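Local coordinates for X-ray repair cross complementing protein 1 variant (Homo sapiens, PDB 6WH1) that probably serves as a scaffold in DNA single-strand break repair, assembling repair complexes and restraining PARP1, here as its C-terminal BRCT domain, at residues E21-F32 / P72-Q82. Numbering follows the deposited sequence.
Sequences ERRKLIRYVTAF and PRWIYSCNEKQ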
loop_
_atom_site.group_PDB
_atom_site.type_symbol
_atom_site.label_atom_id
_atom_site.label_comp_id
_atom_site.label_asym_id
_atom_site.label_seq_id
_atom_site.Cartn_x
_atom_site.Cartn_y
_atom_site.Cartn_z
ATOM N N GLU A 21 8.323 -6.990 4.708
ATOM C CA GLU A 21 7.939 -5.773 5.412
ATOM C C GLU A 21 7.523 -4.683 4.436
ATOM O O GLU A 21 6.601 -3.912 4.715
ATOM C CB GLU A 21 9.090 -5.291 6.296
ATOM C CG GLU A 21 9.194 -5.997 7.642
ATOM C CD GLU A 21 9.704 -5.079 8.739
ATOM O OE1 GLU A 21 10.280 -4.019 8.411
ATOM O OE2 GLU A 21 9.526 -5.416 9.928
ATOM N N ARG A 22 8.190 -4.606 3.282
ATOM C CA ARG A 22 7.840 -3.595 2.288
ATOM C C ARG A 22 6.400 -3.772 1.820
ATOM O O ARG A 22 5.621 -2.808 1.775
ATOM C CB ARG A 22 8.813 -3.672 1.110
ATOM C CG ARG A 22 8.603 -2.606 0.047
ATOM C CD ARG A 22 9.794 -2.530 -0.903
ATOM N NE ARG A 22 10.824 -1.606 -0.431
ATOM C CZ ARG A 22 10.848 -0.304 -0.708
ATOM N NH1 ARG A 22 9.895 0.237 -1.457
ATOM N NH2 ARG A 22 11.826 0.459 -0.234
ATOM N N ARG A 23 6.028 -5.009 1.479
ATOM C CA ARG A 23 4.661 -5.294 1.060
ATOM C C ARG A 23 3.668 -4.976 2.171
ATOM O O ARG A 23 2.598 -4.408 1.914
ATOM C CB ARG A 23 4.542 -6.760 0.638
ATOM C CG ARG A 23 3.688 -6.993 -0.598
ATOM C CD ARG A 23 3.380 -8.476 -0.794
ATOM N NE ARG A 23 2.500 -8.991 0.253
ATOM C CZ ARG A 23 1.174 -9.020 0.167
ATOM N NH1 ARG A 23 0.566 -8.568 -0.922
ATOM N NH2 ARG A 23 0.454 -9.503 1.170
ATOM N N LYS A 24 4.006 -5.329 3.414
ATOM C CA LYS A 24 3.087 -5.069 4.519
ATOM C C LYS A 24 2.870 -3.572 4.719
ATOM O O LYS A 24 1.739 -3.120 4.946
ATOM C CB LYS A 24 3.618 -5.721 5.796
ATOM C CG LYS A 24 2.711 -5.579 7.004
ATOM C CD LYS A 24 3.272 -6.343 8.195
ATOM C CE LYS A 24 2.285 -7.377 8.711
ATOM N NZ LYS A 24 1.494 -6.859 9.864
ATOM N N LEU A 25 3.947 -2.784 4.631
ATOM C CA LEU A 25 3.828 -1.338 4.787
ATOM C C LEU A 25 3.002 -0.733 3.663
ATOM O O LEU A 25 2.169 0.153 3.902
ATOM C CB LEU A 25 5.216 -0.699 4.829
ATOM C CG LEU A 25 6.070 -1.087 6.034
ATOM C CD1 LEU A 25 7.544 -0.847 5.743
ATOM C CD2 LEU A 25 5.614 -0.309 7.259
ATOM N N ILE A 26 3.230 -1.187 2.427
ATOM C CA ILE A 26 2.403 -0.736 1.312
ATOM C C ILE A 26 0.936 -1.031 1.600
ATOM O O ILE A 26 0.063 -0.163 1.448
ATOM C CB ILE A 26 2.866 -1.393 0.000
ATOM C CG1 ILE A 26 4.188 -0.773 -0.465
ATOM C CG2 ILE A 26 1.786 -1.277 -1.071
ATOM C CD1 ILE A 26 4.871 -1.554 -1.565
ATOM N N ARG A 27 0.653 -2.252 2.060
ATOM C CA ARG A 27 -0.719 -2.642 2.361
ATOM C C ARG A 27 -1.346 -1.709 3.389
ATOM O O ARG A 27 -2.448 -1.193 3.182
ATOM C CB ARG A 27 -0.752 -4.090 2.855
ATOM C CG ARG A 27 -2.120 -4.558 3.328
ATOM C CD ARG A 27 -2.111 -6.041 3.685
ATOM N NE ARG A 27 -3.347 -6.462 4.340
ATOM C CZ ARG A 27 -3.616 -7.712 4.701
ATOM N NH1 ARG A 27 -4.767 -8.004 5.292
ATOM N NH2 ARG A 27 -2.732 -8.675 4.471
ATOM N N TYR A 28 -0.650 -1.464 4.501
ATOM C CA TYR A 28 -1.263 -0.703 5.591
ATOM C C TYR A 28 -1.437 0.768 5.222
ATOM O O TYR A 28 -2.506 1.359 5.463
ATOM C CB TYR A 28 -0.435 -0.846 6.866
ATOM C CG TYR A 28 -0.499 -2.224 7.485
ATOM C CD1 TYR A 28 -1.426 -3.160 7.050
ATOM C CD2 TYR A 28 0.366 -2.584 8.511
ATOM C CE1 TYR A 28 -1.487 -4.422 7.615
ATOM C CE2 TYR A 28 0.311 -3.841 9.082
ATOM C CZ TYR A 28 -0.617 -4.755 8.630
ATOM O OH TYR A 28 -0.671 -6.008 9.198
ATOM N N VAL A 29 -0.402 1.379 4.637
ATOM C CA VAL A 29 -0.508 2.779 4.241
ATOM C C VAL A 29 -1.631 2.960 3.228
ATOM O O VAL A 29 -2.421 3.908 3.324
ATOM C CB VAL A 29 0.842 3.288 3.699
ATOM C CG1 VAL A 29 0.694 4.694 3.130
ATOM C CG2 VAL A 29 1.892 3.269 4.798
ATOM N N THR A 30 -1.742 2.047 2.255
ATOM C CA THR A 30 -2.838 2.134 1.295
ATOM C C THR A 30 -4.183 1.961 1.988
ATOM O O THR A 30 -5.129 2.714 1.729
ATOM C CB THR A 30 -2.669 1.076 0.206
ATOM O OG1 THR A 30 -1.335 1.127 -0.311
ATOM C CG2 THR A 30 -3.664 1.315 -0.924
ATOM N N ALA A 31 -4.278 0.970 2.879
ATOM C CA ALA A 31 -5.535 0.663 3.550
ATOM C C ALA A 31 -6.080 1.884 4.269
ATOM O O ALA A 31 -7.273 2.198 4.176
ATOM C CB ALA A 31 -5.326 -0.486 4.536
ATOM N N PHE A 32 -5.214 2.595 4.985
ATOM C CA PHE A 32 -5.657 3.746 5.753
ATOM C C PHE A 32 -5.572 5.042 4.954
ATOM O O PHE A 32 -5.531 6.129 5.543
ATOM C CB PHE A 32 -4.866 3.808 7.057
ATOM C CG PHE A 32 -4.857 2.496 7.795
ATOM C CD1 PHE A 32 -6.018 1.746 7.898
ATOM C CD2 PHE A 32 -3.694 1.994 8.353
ATOM C CE1 PHE A 32 -6.025 0.533 8.562
ATOM C CE2 PHE A 32 -3.697 0.780 9.023
ATOM C CZ PHE A 32 -4.864 0.049 9.124
ATOM N N PRO A 72 9.044 1.523 10.645
ATOM C CA PRO A 72 7.844 0.772 10.220
ATOM C C PRO A 72 6.935 0.352 11.368
ATOM O O PRO A 72 5.746 0.058 11.136
ATOM C CB PRO A 72 8.434 -0.448 9.499
ATOM C CG PRO A 72 9.790 -0.004 9.046
ATOM C CD PRO A 72 10.286 0.938 10.106
ATOM N N ARG A 73 7.451 0.306 12.599
ATOM C CA ARG A 73 6.598 -0.061 13.723
ATOM C C ARG A 73 5.496 0.966 13.947
ATOM O O ARG A 73 4.437 0.623 14.483
ATOM C CB ARG A 73 7.423 -0.242 14.997
ATOM C CG ARG A 73 6.671 -1.018 16.069
ATOM C CD ARG A 73 7.380 -0.990 17.406
ATOM N NE ARG A 73 6.436 -1.034 18.520
ATOM C CZ ARG A 73 6.725 -0.638 19.754
ATOM N NH1 ARG A 73 7.937 -0.174 20.032
ATOM N NH2 ARG A 73 5.808 -0.706 20.710
ATOM N N TRP A 74 5.719 2.219 13.545
ATOM C CA TRP A 74 4.642 3.203 13.591
ATOM C C TRP A 74 3.444 2.731 12.783
ATOM O O TRP A 74 2.310 2.733 13.272
ATOM C CB TRP A 74 5.130 4.551 13.064
ATOM C CG TRP A 74 4.056 5.602 13.008
ATOM C CD1 TRP A 74 3.089 5.833 13.943
ATOM C CD2 TRP A 74 3.839 6.561 11.962
ATOM N NE1 TRP A 74 2.286 6.878 13.548
ATOM C CE2 TRP A 74 2.726 7.343 12.337
ATOM C CE3 TRP A 74 4.479 6.837 10.750
ATOM C CZ2 TRP A 74 2.239 8.382 11.541
ATOM C CZ3 TRP A 74 3.992 7.871 9.960
ATOM C CH2 TRP A 74 2.882 8.628 10.360
ATOM N N ILE A 75 3.682 2.328 11.533
ATOM C CA ILE A 75 2.607 1.837 10.678
ATOM C C ILE A 75 1.974 0.592 11.284
ATOM O O ILE A 75 0.739 0.458 11.329
ATOM C CB ILE A 75 3.148 1.566 9.261
ATOM C CG1 ILE A 75 3.987 2.750 8.766
ATOM C CG2 ILE A 75 2.015 1.268 8.303
ATOM C CD1 ILE A 75 3.177 3.975 8.421
ATOM N N TYR A 76 2.808 -0.339 11.762
ATOM C CA TYR A 76 2.272 -1.580 12.324
ATOM C C TYR A 76 1.336 -1.296 13.492
ATOM O O TYR A 76 0.214 -1.813 13.546
ATOM C CB TYR A 76 3.405 -2.503 12.772
ATOM C CG TYR A 76 4.356 -2.888 11.673
ATOM C CD1 TYR A 76 3.898 -3.125 10.384
ATOM C CD2 TYR A 76 5.715 -3.010 11.922
ATOM C CE1 TYR A 76 4.767 -3.471 9.375
ATOM C CE2 TYR A 76 6.593 -3.356 10.921
ATOM C CZ TYR A 76 6.114 -3.587 9.649
ATOM O OH TYR A 76 6.984 -3.932 8.645
ATOM N N SER A 77 1.782 -0.472 14.443
ATOM C CA SER A 77 0.970 -0.194 15.625
ATOM C C SER A 77 -0.228 0.677 15.297
ATOM O O SER A 77 -1.264 0.572 15.965
ATOM C CB SER A 77 1.822 0.461 16.713
ATOM O OG SER A 77 3.105 -0.128 16.787
ATOM N N CYS A 78 -0.109 1.549 14.293
ATOM C CA CYS A 78 -1.281 2.258 13.801
ATOM C C CYS A 78 -2.340 1.270 13.345
ATOM O O CYS A 78 -3.534 1.459 13.603
ATOM C CB CYS A 78 -0.894 3.193 12.656
ATOM S SG CYS A 78 -0.314 4.831 13.145
ATOM N N ASN A 79 -1.912 0.192 12.685
ATOM C CA ASN A 79 -2.862 -0.845 12.294
ATOM C C ASN A 79 -3.404 -1.591 13.510
ATOM O O ASN A 79 -4.597 -1.913 13.567
ATOM C CB ASN A 79 -2.208 -1.825 11.322
ATOM C CG ASN A 79 -3.096 -3.016 11.013
ATOM O OD1 ASN A 79 -4.105 -2.888 10.319
ATOM N ND2 ASN A 79 -2.731 -4.179 11.543
ATOM N N GLU A 80 -2.542 -1.873 14.487
ATOM C CA GLU A 80 -2.954 -2.682 15.634
ATOM C C GLU A 80 -3.986 -1.953 16.490
ATOM O O GLU A 80 -5.017 -2.528 16.859
ATOM C CB GLU A 80 -1.736 -3.068 16.471
ATOM C CG GLU A 80 -0.800 -4.039 15.778
ATOM C CD GLU A 80 0.445 -4.331 16.592
ATOM O OE1 GLU A 80 0.436 -4.067 17.814
ATOM O OE2 GLU A 80 1.434 -4.822 16.009
ATOM N N LYS A 81 -3.721 -0.690 16.824
ATOM C CA LYS A 81 -4.675 0.118 17.574
ATOM C C LYS A 81 -5.760 0.718 16.689
ATOM O O LYS A 81 -6.715 1.300 17.216
ATOM C CB LYS A 81 -3.944 1.234 18.326
ATOM C CG LYS A 81 -2.937 0.737 19.358
ATOM C CD LYS A 81 -2.612 1.818 20.380
ATOM C CE LYS A 81 -1.331 1.511 21.143
ATOM N NZ LYS A 81 -0.971 2.601 22.098
ATOM N N GLN A 82 -5.635 0.583 15.365
ATOM C CA GLN A 82 -6.610 1.090 14.400
ATOM C C GLN A 82 -6.780 2.598 14.519
ATOM O O GLN A 82 -7.838 3.154 14.215
ATOM C CB GLN A 82 -7.948 0.367 14.534
ATOM C CG GLN A 82 -7.959 -0.949 13.777
ATOM C CD GLN A 82 -7.936 -0.749 12.275
ATOM O OE1 GLN A 82 -8.839 -0.132 11.710
ATOM N NE2 GLN A 82 -6.900 -1.261 11.620
#
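Leu25 and Ile75 meet where the first and last helices of this BRCT domain, 21-31 and 72-81, pack side by side on one face of its four-stranded parallel sheet, their axes 9.8 Å apart and crossing at 51°. The apolar seam lies against the sheet. Leu25 turns CD2 between Pro72 and Ile75, 3.6 Å from Pro72 CB, while Ile75 spreads its two branches: CG2 meets Tyr28 CB at 3.5 Å and CD1 reaches Val29 CG2. Beneath them, Phe11 of strand 10-13 touches both Val29 and Ile75.

Aromatic rings carry the middle of the contact. Tyr76 fits as a knob into the hole formed by Glu21, Lys24, Leu25 and Tyr28, with Lys24 CD 3.4 Å from Tyr76 CE1. The Tyr28 ring crosses it at about a right angle, CE2 coming to the edge of Tyr76 near CD1. Replacing Tyr76 by an alanine is likely to open a gap among these four residues and leave the Lys24 methylenes without the ring beside them. Asn79 stacks its amide on the Tyr28 ring, the planes 13° apart and CG over the centre; having CG anti to the backbone N (chi1 173°) carries the amide there, and CB adds a CH-pi contact. The opposite face of Tyr28 receives Lys24 O near its rim.

Polar groups close the C-terminal end. Gln82, the C-prime residue of a Schellman motif, folds back so that NE2 donates over 3.1 Å to a lone pair of Asn79 O, in that carbonyl's plane. Phe32, whose ring also meets that of Phe5, inserts here: its CZ lies 3.5 Å from Gln82 NE2, and Asn79 OD1 approaches the ring edge 3.3 Å from Phe32 CZ.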